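Local coordinates for protein anthranilate-CoA ligase (Stigmatella aurantiaca, PDB 4WV3) that is a CoA ligase of the ANL superfamily of AMP-binding enzymes, pairing a large N-terminal domain with a smaller C-terminal one, at residues Q197-N202 / N322-I327; L218-G223 / T502-I507; G205-D210 / S286-V291. All coordinates share one frame; numbering follows the deposited sequence.

Contacts 1 and 2 line the pocket of 3UK, while contact 3 lies farther from the ligand, the side chain of Leu206 about 12 Å away. Contact 1 sets helix 191-204 against the loop that covers the aminobenzoyl ring; contact 2, its centre about 17 Å away, brings the C-terminal domain onto the N-terminal domain beside the same ligand. The two touch directly, with His324 NE2 3.2 Å from Phe222 O in a probable hydrogen bond. Segment 205-210 of contact 3 directly follows helix 191-204: the centre of contact 3 is about 15 Å from that of contact 1, and Val291 packs on both Trp199 of contact 1 and Phe222 of contact 2.

Contact 1: residues Q197-N202 / N322-I327; sequences QLWGVN and NFHIFI. With 3UK (5'-O-[(S)-[(2-aminobenzoyl)oxy](hydroxy)phosphoryl]adenosine), chain C.
Ile325 lies over one face of the Trp199 indole, and this apolar meeting is the heart of the contact. CB of Ile325 makes a CH-pi contact 3.8 Å from the centroid of the five-membered ring of Trp199, 17° off the ring normal. Farther along the same face, Ile325 CD1 comes within 3.5 Å of Trp199 CZ2, so a beta-branched chain spreads several carbons over a broad flat ring. The indole stands out from its helix because CG is anti to the backbone N (chi1 -177°).

The aromatic partner is His324, whose ring approaches the six-membered ring of Trp199 obliquely, centroids 5.0 Å apart and planes at 46°. C29 of 3UK sits 3.6 Å above the plane of the His324 ring, over its centre. Ile325 CG1 also reaches this atom, at 3.9 Å from C29 of 3UK; the two residues thus pass the packing from helix to ligand.

Among the polar bonds, Asn322 ND2 donates to His324 O at 3.0 Å within the loop, and Trp199 NE1 bonds to Ser328 OG, fixing the indole to the end of strand 325-328.

Around them, Phe230 of helix 221-234 meets the His324 ring edge-to-face, and strand 325-328 runs antiparallel to strand 313-318, where Phe326 and Ile327 form a classic beta bulge opposite Ile317.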
loop_
_atom_site.group_PDB
_atom_site.type_symbol
_atom_site.label_atom_id
_atom_site.label_comp_id
_atom_site.label_asym_id
_atom_site.label_seq_id
_atom_site.Cartn_x
_atom_site.Cartn_y
_atom_site.Cartn_z
ATOM N N GLN A 197 6.566 14.893 -4.867
ATOM C CA GLN A 197 6.517 15.842 -5.970
ATOM C C GLN A 197 6.082 15.166 -7.267
ATOM O O GLN A 197 5.169 15.639 -7.944
ATOM C CB GLN A 197 7.879 16.511 -6.164
ATOM C CG GLN A 197 7.878 17.620 -7.203
ATOM C CD GLN A 197 7.041 18.812 -6.780
ATOM O OE1 GLN A 197 7.177 19.316 -5.665
ATOM N NE2 GLN A 197 6.165 19.267 -7.669
ATOM N N LEU A 198 6.735 14.056 -7.600
ATOM C CA LEU A 198 6.512 13.376 -8.874
ATOM C C LEU A 198 5.081 12.876 -9.067
ATOM O O LEU A 198 4.536 12.954 -10.169
ATOM C CB LEU A 198 7.505 12.225 -9.056
ATOM C CG LEU A 198 8.968 12.626 -9.265
ATOM C CD1 LEU A 198 9.851 11.396 -9.435
ATOM C CD2 LEU A 198 9.109 13.563 -10.456
ATOM N N TRP A 199 4.471 12.364 -8.003
ATOM C CA TRP A 199 3.098 11.879 -8.101
ATOM C C TRP A 199 2.108 12.717 -7.294
ATOM O O TRP A 199 1.062 13.112 -7.810
ATOM C CB TRP A 199 2.997 10.410 -7.689
ATOM C CG TRP A 199 1.613 9.865 -7.853
ATOM C CD1 TRP A 199 1.083 9.300 -8.977
ATOM C CD2 TRP A 199 0.574 9.849 -6.868
ATOM N NE1 TRP A 199 -0.220 8.928 -8.749
ATOM C CE2 TRP A 199 -0.557 9.254 -7.461
ATOM C CE3 TRP A 199 0.491 10.278 -5.539
ATOM C CZ2 TRP A 199 -1.756 9.078 -6.774
ATOM C CZ3 TRP A 199 -0.700 10.101 -4.858
ATOM C CH2 TRP A 199 -1.807 9.505 -5.475
ATOM N N GLY A 200 2.440 12.974 -6.032
ATOM C CA GLY A 200 1.557 13.699 -5.135
ATOM C C GLY A 200 1.123 15.052 -5.665
ATOM O O GLY A 200 -0.050 15.417 -5.576
ATOM N N VAL A 201 2.070 15.792 -6.231
ATOM C CA VAL A 201 1.792 17.124 -6.750
ATOM C C VAL A 201 1.552 17.110 -8.257
ATOM O O VAL A 201 0.514 17.569 -8.732
ATOM C CB VAL A 201 2.946 18.096 -6.432
ATOM C CG1 VAL A 201 2.688 19.457 -7.060
ATOM C CG2 VAL A 201 3.133 18.221 -4.930
ATOM N N ASN A 202 2.512 16.569 -9.000
ATOM C CA ASN A 202 2.468 16.605 -10.459
ATOM C C ASN A 202 1.336 15.792 -11.086
ATOM O O ASN A 202 0.898 16.091 -12.196
ATOM C CB ASN A 202 3.810 16.163 -11.048
ATOM C CG ASN A 202 4.956 17.058 -10.621
ATOM O OD1 ASN A 202 4.745 18.171 -10.136
ATOM N ND2 ASN A 202 6.180 16.578 -10.806
ATOM N N ASN A 322 9.588 1.080 -5.049
ATOM C CA ASN A 322 9.614 2.424 -5.618
ATOM C C ASN A 322 9.003 3.433 -4.653
ATOM O O ASN A 322 8.925 4.626 -4.948
ATOM C CB ASN A 322 8.856 2.451 -6.947
ATOM C CG ASN A 322 9.061 3.746 -7.710
ATOM O OD1 ASN A 322 10.190 4.205 -7.878
ATOM N ND2 ASN A 322 7.967 4.351 -8.157
ATOM N N PHE A 323 8.555 2.947 -3.501
ATOM C CA PHE A 323 7.924 3.806 -2.507
ATOM C C PHE A 323 6.462 4.069 -2.852
ATOM O O PHE A 323 5.566 3.775 -2.061
ATOM C CB PHE A 323 8.683 5.129 -2.384
ATOM C CG PHE A 323 8.369 5.895 -1.130
ATOM C CD1 PHE A 323 8.931 5.526 0.081
ATOM C CD2 PHE A 323 7.511 6.982 -1.162
ATOM C CE1 PHE A 323 8.645 6.227 1.236
ATOM C CE2 PHE A 323 7.220 7.688 -0.010
ATOM C CZ PHE A 323 7.788 7.309 1.192
ATOM N N HIS A 324 6.225 4.626 -4.036
ATOM C CA HIS A 324 4.866 4.927 -4.482
ATOM C C HIS A 324 4.608 4.776 -5.982
ATOM O O HIS A 324 5.392 4.159 -6.703
ATOM C CB HIS A 324 4.482 6.331 -4.007
ATOM C CG HIS A 324 3.064 6.437 -3.537
ATOM N ND1 HIS A 324 2.041 6.882 -4.346
ATOM C CD2 HIS A 324 2.498 6.145 -2.341
ATOM C CE1 HIS A 324 0.907 6.865 -3.669
ATOM N NE2 HIS A 324 1.156 6.423 -2.450
ATOM N N ILE A 325 3.499 5.355 -6.433
ATOM C CA ILE A 325 2.972 5.143 -7.780
ATOM C C ILE A 325 3.894 5.620 -8.905
ATOM O O ILE A 325 4.442 6.720 -8.848
ATOM C CB ILE A 325 1.579 5.799 -7.929
ATOM C CG1 ILE A 325 0.600 5.186 -6.924
ATOM C CG2 ILE A 325 1.053 5.647 -9.344
ATOM C CD1 ILE A 325 -0.819 5.691 -7.059
ATOM N N PHE A 326 4.057 4.779 -9.926
ATOM C CA PHE A 326 4.886 5.112 -11.083
ATOM C C PHE A 326 4.095 5.138 -12.396
ATOM O O PHE A 326 4.565 5.675 -13.400
ATOM C CB PHE A 326 6.095 4.173 -11.185
ATOM C CG PHE A 326 5.747 2.712 -11.099
ATOM C CD1 PHE A 326 5.572 1.959 -12.248
ATOM C CD2 PHE A 326 5.609 2.089 -9.869
ATOM C CE1 PHE A 326 5.254 0.616 -12.172
ATOM C CE2 PHE A 326 5.291 0.746 -9.785
ATOM C CZ PHE A 326 5.113 0.009 -10.939
ATOM N N ILE A 327 2.903 4.546 -12.384
ATOM C CA ILE A 327 1.963 4.665 -13.496
ATOM C C ILE A 327 0.592 4.999 -12.929
ATOM O O ILE A 327 0.050 4.234 -12.133
ATOM C CB ILE A 327 1.823 3.355 -14.294
ATOM C CG1 ILE A 327 3.188 2.736 -14.590
ATOM C CG2 ILE A 327 1.046 3.595 -15.581
ATOM C CD1 ILE A 327 3.102 1.360 -15.215
HETATM C C10 3UK C . 0.423 -4.528 -7.382
HETATM C C15 3UK C . -1.138 -2.986 -8.566
HETATM C C17 3UK C . -2.497 -3.120 -10.490
HETATM C C21 3UK C . 1.514 -4.681 -8.404
HETATM C C26 3UK C . 1.702 0.138 -3.613
HETATM C C28 3UK C . 0.570 2.063 -4.531
HETATM O O01 3UK C . 0.881 -2.118 -3.356
HETATM C C02 3UK C . 1.864 -1.418 -3.455
HETATM O O03 3UK C . 3.134 -1.921 -3.059
HETATM P P04 3UK C . 3.345 -3.465 -2.740
HETATM O O05 3UK C . 4.826 -3.687 -2.299
HETATM O O06 3UK C . 3.065 -4.391 -4.021
HETATM C C07 3UK C . 3.196 -3.838 -5.339
HETATM C C08 3UK C . 2.457 -4.729 -6.296
HETATM O O09 3UK C . 1.033 -4.584 -6.099
HETATM N N11 3UK C . -0.250 -3.280 -7.546
HETATM C C12 3UK C . -0.134 -2.194 -6.725
HETATM N N13 3UK C . -0.936 -1.205 -7.209
HETATM C C14 3UK C . -1.569 -1.671 -8.350
HETATM N N16 3UK C . -1.610 -3.685 -9.631
HETATM N N18 3UK C . -2.945 -1.880 -10.341
HETATM C C19 3UK C . -2.527 -1.125 -9.313
HETATM N N20 3UK C . -3.012 0.202 -9.161
HETATM O O22 3UK C . 1.581 -6.028 -8.833
HETATM C C23 3UK C . 2.729 -4.326 -7.688
HETATM O O24 3UK C . 3.847 -5.068 -8.215
HETATM O O25 3UK C . 2.437 -3.876 -1.593
HETATM C C27 3UK C . 0.701 0.659 -4.397
HETATM C C29 3UK C . 1.482 2.943 -3.855
HETATM C C30 3UK C . 2.485 2.423 -3.074
HETATM C C31 3UK C . 2.615 1.019 -2.936
HETATM N N32 3UK C . 3.683 0.464 -2.104
#

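Contact 2: residues L218-G223 / T502-I507; sequences LFFTFG and TATGKI. With 3UK (5'-O-[(S)-[(2-aminobenzoyl)oxy](hydroxy)phosphoryl]adenosine), chain C.
The domain interface beside the 3UK pocket forms where Phe220 and Phe219 of the N-terminal domain receive the loop 502-507, whose Thr-Ala-Thr-Gly-Lys sequence matches the lysine-bearing A10 motif near the C-terminus of ANL enzymes. Thr504 CB rests over one face of Phe220, 3.7 Å from the ring centroid and 18° off its normal, in a CH-pi contact. Phe222 CB lies over the centre of the opposite face, so the ring is held between Thr504 of the C-terminal domain and Phe222 of its own. O01 of 3UK lies at the ring edge, in its plane, where the aromatic C-H groups point. Beside this, Ala503 CB lies 4.3 Å from Phe219 CZ, a small methyl that meets the ring edge on the rim of the contact.

The loop is shaped by a type I turn from Thr502 to Gly505. The hydroxyls of Thr502 and Thr504 bond to each other, OG1 to OG1, at 2.8 Å, and Lys506 N donates to Thr502 OG1. Because Thr504 keeps OG1 between its backbone N and carbonyl carbon (chi1 58°), that oxygen turns to Thr502 while CG2 is left for Phe220. Gly505 takes a positive phi, readily adopted without a side chain.

Lys506 runs extended and then bends at its last torsion, bringing NZ 2.6 Å from O09 and 3.2 Å from O01 of 3UK, with a weak bond to O06. From the N-terminal domain, Thr221 OG1 accepts from N32 of 3UK at 2.7 Å while hydrogen-bonded to Phe323 O. One amine therefore ties the ribose ring oxygen to the carbonyl oxygen, and a hydroxyl from the other domain fixes the amino group, so 3UK is gripped by both domains at once.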
loop_
_atom_site.group_PDB
_atom_site.type_symbol
_atom_site.label_atom_id
_atom_site.label_comp_id
_atom_site.label_asym_id
_atom_site.label_seq_id
_atom_site.Cartn_x
_atom_site.Cartn_y
_atom_site.Cartn_z
ATOM N N LEU A 218 -0.192 3.061 7.813
ATOM C CA LEU A 218 1.050 3.815 7.686
ATOM C C LEU A 218 2.291 2.937 7.498
ATOM O O LEU A 218 3.361 3.443 7.163
ATOM C CB LEU A 218 1.227 4.759 8.880
ATOM C CG LEU A 218 0.217 5.908 8.951
ATOM C CD1 LEU A 218 0.315 6.642 10.278
ATOM C CD2 LEU A 218 0.417 6.871 7.790
ATOM N N PHE A 219 2.153 1.632 7.709
ATOM C CA PHE A 219 3.254 0.718 7.413
ATOM C C PHE A 219 3.256 0.346 5.932
ATOM O O PHE A 219 4.258 -0.127 5.398
ATOM C CB PHE A 219 3.233 -0.529 8.310
ATOM C CG PHE A 219 1.943 -1.306 8.265
ATOM C CD1 PHE A 219 1.671 -2.174 7.217
ATOM C CD2 PHE A 219 1.019 -1.196 9.291
ATOM C CE1 PHE A 219 0.492 -2.896 7.183
ATOM C CE2 PHE A 219 -0.160 -1.920 9.264
ATOM C CZ PHE A 219 -0.425 -2.769 8.207
ATOM N N PHE A 220 2.119 0.569 5.282
ATOM C CA PHE A 220 1.991 0.395 3.842
ATOM C C PHE A 220 2.357 1.719 3.180
ATOM O O PHE A 220 1.722 2.740 3.444
ATOM C CB PHE A 220 0.549 0.017 3.498
ATOM C CG PHE A 220 0.359 -0.470 2.088
ATOM C CD1 PHE A 220 1.446 -0.798 1.295
ATOM C CD2 PHE A 220 -0.913 -0.595 1.555
ATOM C CE1 PHE A 220 1.265 -1.243 -0.001
ATOM C CE2 PHE A 220 -1.100 -1.038 0.262
ATOM C CZ PHE A 220 -0.010 -1.363 -0.516
ATOM N N THR A 221 3.377 1.706 2.325
ATOM C CA THR A 221 3.878 2.941 1.715
ATOM C C THR A 221 2.836 3.645 0.850
ATOM O O THR A 221 2.956 4.840 0.572
ATOM C CB THR A 221 5.167 2.713 0.895
ATOM O OG1 THR A 221 4.937 1.716 -0.109
ATOM C CG2 THR A 221 6.308 2.271 1.800
ATOM N N PHE A 222 1.820 2.902 0.425
ATOM C CA PHE A 222 0.689 3.494 -0.277
ATOM C C PHE A 222 -0.019 4.477 0.648
ATOM O O PHE A 222 -0.429 5.559 0.227
ATOM C CB PHE A 222 -0.273 2.404 -0.755
ATOM C CG PHE A 222 -1.543 2.934 -1.356
ATOM C CD1 PHE A 222 -1.512 3.962 -2.286
ATOM C CD2 PHE A 222 -2.768 2.393 -1.005
ATOM C CE1 PHE A 222 -2.681 4.449 -2.842
ATOM C CE2 PHE A 222 -3.941 2.873 -1.558
ATOM C CZ PHE A 222 -3.896 3.903 -2.478
ATOM N N GLY A 223 -0.141 4.099 1.915
ATOM C CA GLY A 223 -0.731 4.963 2.919
ATOM C C GLY A 223 0.273 5.942 3.497
ATOM O O GLY A 223 -0.074 7.083 3.806
ATOM N N THR A 502 -4.069 -10.085 2.280
ATOM C CA THR A 502 -2.997 -9.462 3.042
ATOM C C THR A 502 -3.560 -8.248 3.769
ATOM O O THR A 502 -4.730 -7.906 3.602
ATOM C CB THR A 502 -1.853 -8.993 2.128
ATOM O OG1 THR A 502 -2.329 -7.955 1.263
ATOM C CG2 THR A 502 -1.329 -10.147 1.291
ATOM N N ALA A 503 -2.728 -7.592 4.570
ATOM C CA ALA A 503 -3.156 -6.392 5.279
ATOM C C ALA A 503 -2.984 -5.156 4.402
ATOM O O ALA A 503 -3.157 -4.028 4.860
ATOM C CB ALA A 503 -2.385 -6.237 6.578
ATOM N N THR A 504 -2.643 -5.380 3.137
ATOM C CA THR A 504 -2.448 -4.291 2.190
ATOM C C THR A 504 -3.534 -4.293 1.116
ATOM O O THR A 504 -3.410 -3.621 0.092
ATOM C CB THR A 504 -1.064 -4.367 1.524
ATOM O OG1 THR A 504 -0.918 -5.629 0.861
ATOM C CG2 THR A 504 0.033 -4.219 2.565
ATOM N N GLY A 505 -4.594 -5.056 1.359
ATOM C CA GLY A 505 -5.738 -5.083 0.466
ATOM C C GLY A 505 -5.525 -5.909 -0.787
ATOM O O GLY A 505 -6.144 -5.651 -1.820
ATOM N N LYS A 506 -4.650 -6.906 -0.699
ATOM C CA LYS A 506 -4.387 -7.791 -1.827
ATOM C C LYS A 506 -5.068 -9.138 -1.629
ATOM O O LYS A 506 -5.469 -9.483 -0.519
ATOM C CB LYS A 506 -2.884 -8.008 -2.007
ATOM C CG LYS A 506 -2.094 -6.749 -2.300
ATOM C CD LYS A 506 -0.619 -7.069 -2.482
ATOM C CE LYS A 506 0.199 -5.808 -2.694
ATOM N NZ LYS A 506 -0.228 -5.059 -3.906
ATOM N N ILE A 507 -5.196 -9.896 -2.712
ATOM C CA ILE A 507 -5.706 -11.258 -2.633
ATOM C C ILE A 507 -4.566 -12.250 -2.825
ATOM O O ILE A 507 -3.875 -12.225 -3.843
ATOM C CB ILE A 507 -6.803 -11.519 -3.678
ATOM C CG1 ILE A 507 -8.046 -10.684 -3.364
ATOM C CG2 ILE A 507 -7.160 -12.997 -3.718
ATOM C CD1 ILE A 507 -9.205 -10.937 -4.303
HETATM C C10 3UK C . 0.423 -4.528 -7.382
HETATM C C15 3UK C . -1.138 -2.986 -8.566
HETATM C C17 3UK C . -2.497 -3.120 -10.490
HETATM C C21 3UK C . 1.514 -4.681 -8.404
HETATM C C26 3UK C . 1.702 0.138 -3.613
HETATM C C28 3UK C . 0.570 2.063 -4.531
HETATM O O01 3UK C . 0.881 -2.118 -3.356
HETATM C C02 3UK C . 1.864 -1.418 -3.455
HETATM O O03 3UK C . 3.134 -1.921 -3.059
HETATM P P04 3UK C . 3.345 -3.465 -2.740
HETATM O O05 3UK C . 4.826 -3.687 -2.299
HETATM O O06 3UK C . 3.065 -4.391 -4.021
HETATM C C07 3UK C . 3.196 -3.838 -5.339
HETATM C C08 3UK C . 2.457 -4.729 -6.296
HETATM O O09 3UK C . 1.033 -4.584 -6.099
HETATM N N11 3UK C . -0.250 -3.280 -7.546
HETATM C C12 3UK C . -0.134 -2.194 -6.725
HETATM N N13 3UK C . -0.936 -1.205 -7.209
HETATM C C14 3UK C . -1.569 -1.671 -8.350
HETATM N N16 3UK C . -1.610 -3.685 -9.631
HETATM N N18 3UK C . -2.945 -1.880 -10.341
HETATM C C19 3UK C . -2.527 -1.125 -9.313
HETATM N N20 3UK C . -3.012 0.202 -9.161
HETATM O O22 3UK C . 1.581 -6.028 -8.833
HETATM C C23 3UK C . 2.729 -4.326 -7.688
HETATM O O24 3UK C . 3.847 -5.068 -8.215
HETATM O O25 3UK C . 2.437 -3.876 -1.593
HETATM C C27 3UK C . 0.701 0.659 -4.397
HETATM C C29 3UK C . 1.482 2.943 -3.855
HETATM C C30 3UK C . 2.485 2.423 -3.074
HETATM C C31 3UK C . 2.615 1.019 -2.936
HETATM N N32 3UK C . 3.683 0.464 -2.104
#

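Contact 3: residues G205-D210 / S286-V291; sequences GLRESD and SLRLCV
Arg288 grips Asp210 side-on in a two-bonded salt bridge, with NE reaching OD1 at 2.6 Å and NH2 reaching OD2 at 2.6 Å. Both N-H groups point nearly straight at syn lone pairs, and the carboxylate and guanidinium are almost coplanar, 3° apart. Arg288 runs extended from CG to NE (chi2 179°), which carries its guanidinium across to Asp210. Arginine suits the place because its flat end offers paired donors along one side, with NH2 still able to serve Gly205 O at 3.1 Å, from above the carbonyl plane. Asp210 is used as fully: OD2 also accepts Arg207 N at 3.0 Å on its anti side, and OD1 bonds to Thr261 OG1.

That bond to Arg207 N spans a type I turn from Arg207 to Asp210. The loop holding the turn leads from helix 191-204 into strand 211-214; Gly205 leaves the helix with positive phi, where a side chain would jam against the preceding carbonyl O. Strand 262-265 lies between 211-214 and 289-292 in the parallel part of the sheet; Arg288 thus reaches across the start of the middle strand.

On the outer side the guanidinium of Arg207 lies flat on that of Arg288, centres 3.5 Å apart and planes at 16°. The carboxylate of Asp210 probably offsets part of the pair's positive charge. Beneath the polar layer, Leu206 and Leu289 both pack on Ile262.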
loop_
_atom_site.group_PDB
_atom_site.type_symbol
_atom_site.label_atom_id
_atom_site.label_comp_id
_atom_site.label_asym_id
_atom_site.label_seq_id
_atom_site.Cartn_x
_atom_site.Cartn_y
_atom_site.Cartn_z
ATOM N N GLY A 205 -2.223 16.149 -7.777
ATOM C CA GLY A 205 -2.551 17.556 -7.651
ATOM C C GLY A 205 -2.887 17.962 -6.230
ATOM O O GLY A 205 -3.765 18.796 -6.008
ATOM N N LEU A 206 -2.192 17.366 -5.264
ATOM C CA LEU A 206 -2.378 17.716 -3.861
ATOM C C LEU A 206 -2.015 19.171 -3.595
ATOM O O LEU A 206 -1.003 19.669 -4.090
ATOM C CB LEU A 206 -1.546 16.806 -2.956
ATOM C CG LEU A 206 -2.207 15.512 -2.485
ATOM C CD1 LEU A 206 -1.309 14.788 -1.497
ATOM C CD2 LEU A 206 -3.563 15.806 -1.864
ATOM N N ARG A 207 -2.846 19.845 -2.809
ATOM C CA ARG A 207 -2.611 21.240 -2.460
ATOM C C ARG A 207 -2.828 21.481 -0.967
ATOM O O ARG A 207 -3.275 20.591 -0.245
ATOM C CB ARG A 207 -3.499 22.160 -3.303
ATOM C CG ARG A 207 -4.967 21.770 -3.318
ATOM C CD ARG A 207 -5.618 22.143 -4.642
ATOM N NE ARG A 207 -7.045 21.834 -4.660
ATOM C CZ ARG A 207 -7.796 21.835 -5.757
ATOM N NH1 ARG A 207 -7.255 22.123 -6.934
ATOM N NH2 ARG A 207 -9.087 21.543 -5.680
ATOM N N GLU A 208 -2.506 22.689 -0.516
ATOM C CA GLU A 208 -2.552 23.030 0.904
ATOM C C GLU A 208 -3.964 22.959 1.493
ATOM O O GLU A 208 -4.139 22.661 2.677
ATOM C CB GLU A 208 -1.937 24.418 1.128
ATOM C CG GLU A 208 -1.863 24.864 2.581
ATOM C CD GLU A 208 -3.062 25.696 2.997
ATOM O OE1 GLU A 208 -3.789 26.179 2.105
ATOM O OE2 GLU A 208 -3.275 25.865 4.216
ATOM N N SER A 209 -4.969 23.218 0.662
ATOM C CA SER A 209 -6.356 23.212 1.116
ATOM C C SER A 209 -6.927 21.799 1.238
ATOM O O SER A 209 -8.024 21.611 1.760
ATOM C CB SER A 209 -7.227 24.047 0.176
ATOM O OG SER A 209 -7.164 23.551 -1.149
ATOM N N ASP A 210 -6.180 20.811 0.754
ATOM C CA ASP A 210 -6.638 19.424 0.775
ATOM C C ASP A 210 -6.552 18.783 2.156
ATOM O O ASP A 210 -5.873 19.285 3.053
ATOM C CB ASP A 210 -5.849 18.579 -0.229
ATOM C CG ASP A 210 -6.386 18.694 -1.641
ATOM O OD1 ASP A 210 -7.621 18.790 -1.806
ATOM O OD2 ASP A 210 -5.571 18.686 -2.587
ATOM N N SER A 286 -17.382 16.057 0.901
ATOM C CA SER A 286 -16.093 16.724 1.058
ATOM C C SER A 286 -15.062 16.172 0.074
ATOM O O SER A 286 -14.107 16.859 -0.293
ATOM C CB SER A 286 -15.589 16.593 2.496
ATOM O OG SER A 286 -15.450 15.235 2.868
ATOM N N LEU A 287 -15.270 14.930 -0.355
ATOM C CA LEU A 287 -14.389 14.279 -1.315
ATOM C C LEU A 287 -14.406 14.991 -2.663
ATOM O O LEU A 287 -15.471 15.277 -3.210
ATOM C CB LEU A 287 -14.803 12.817 -1.498
ATOM C CG LEU A 287 -13.938 11.736 -0.848
ATOM C CD1 LEU A 287 -13.463 12.164 0.530
ATOM C CD2 LEU A 287 -14.713 10.430 -0.759
ATOM N N ARG A 288 -13.222 15.285 -3.192
ATOM C CA ARG A 288 -13.110 15.839 -4.535
ATOM C C ARG A 288 -12.408 14.836 -5.441
ATOM O O ARG A 288 -12.580 14.855 -6.659
ATOM C CB ARG A 288 -12.363 17.178 -4.526
ATOM C CG ARG A 288 -10.864 17.076 -4.279
ATOM C CD ARG A 288 -10.212 18.453 -4.305
ATOM N NE ARG A 288 -8.761 18.390 -4.150
ATOM C CZ ARG A 288 -7.901 18.366 -5.165
ATOM N NH1 ARG A 288 -8.344 18.398 -6.413
ATOM N NH2 ARG A 288 -6.596 18.310 -4.931
ATOM N N LEU A 289 -11.626 13.953 -4.829
ATOM C CA LEU A 289 -10.912 12.911 -5.557
ATOM C C LEU A 289 -10.731 11.666 -4.700
ATOM O O LEU A 289 -10.616 11.750 -3.477
ATOM C CB LEU A 289 -9.543 13.413 -6.018
ATOM C CG LEU A 289 -9.479 14.209 -7.322
ATOM C CD1 LEU A 289 -8.048 14.627 -7.618
ATOM C CD2 LEU A 289 -10.054 13.394 -8.470
ATOM N N CYS A 290 -10.708 10.511 -5.354
ATOM C CA CYS A 290 -10.414 9.254 -4.681
ATOM C C CYS A 290 -9.261 8.553 -5.385
ATOM O O CYS A 290 -9.058 8.727 -6.587
ATOM C CB CYS A 290 -11.647 8.350 -4.649
ATOM S SG CYS A 290 -12.969 8.933 -3.561
ATOM N N VAL A 291 -8.499 7.768 -4.630
ATOM C CA VAL A 291 -7.348 7.060 -5.176
ATOM C C VAL A 291 -7.443 5.568 -4.873
ATOM O O VAL A 291 -7.797 5.174 -3.761
ATOM C CB VAL A 291 -6.026 7.617 -4.605
ATOM C CG1 VAL A 291 -4.829 6.902 -5.216
ATOM C CG2 VAL A 291 -5.930 9.115 -4.846
#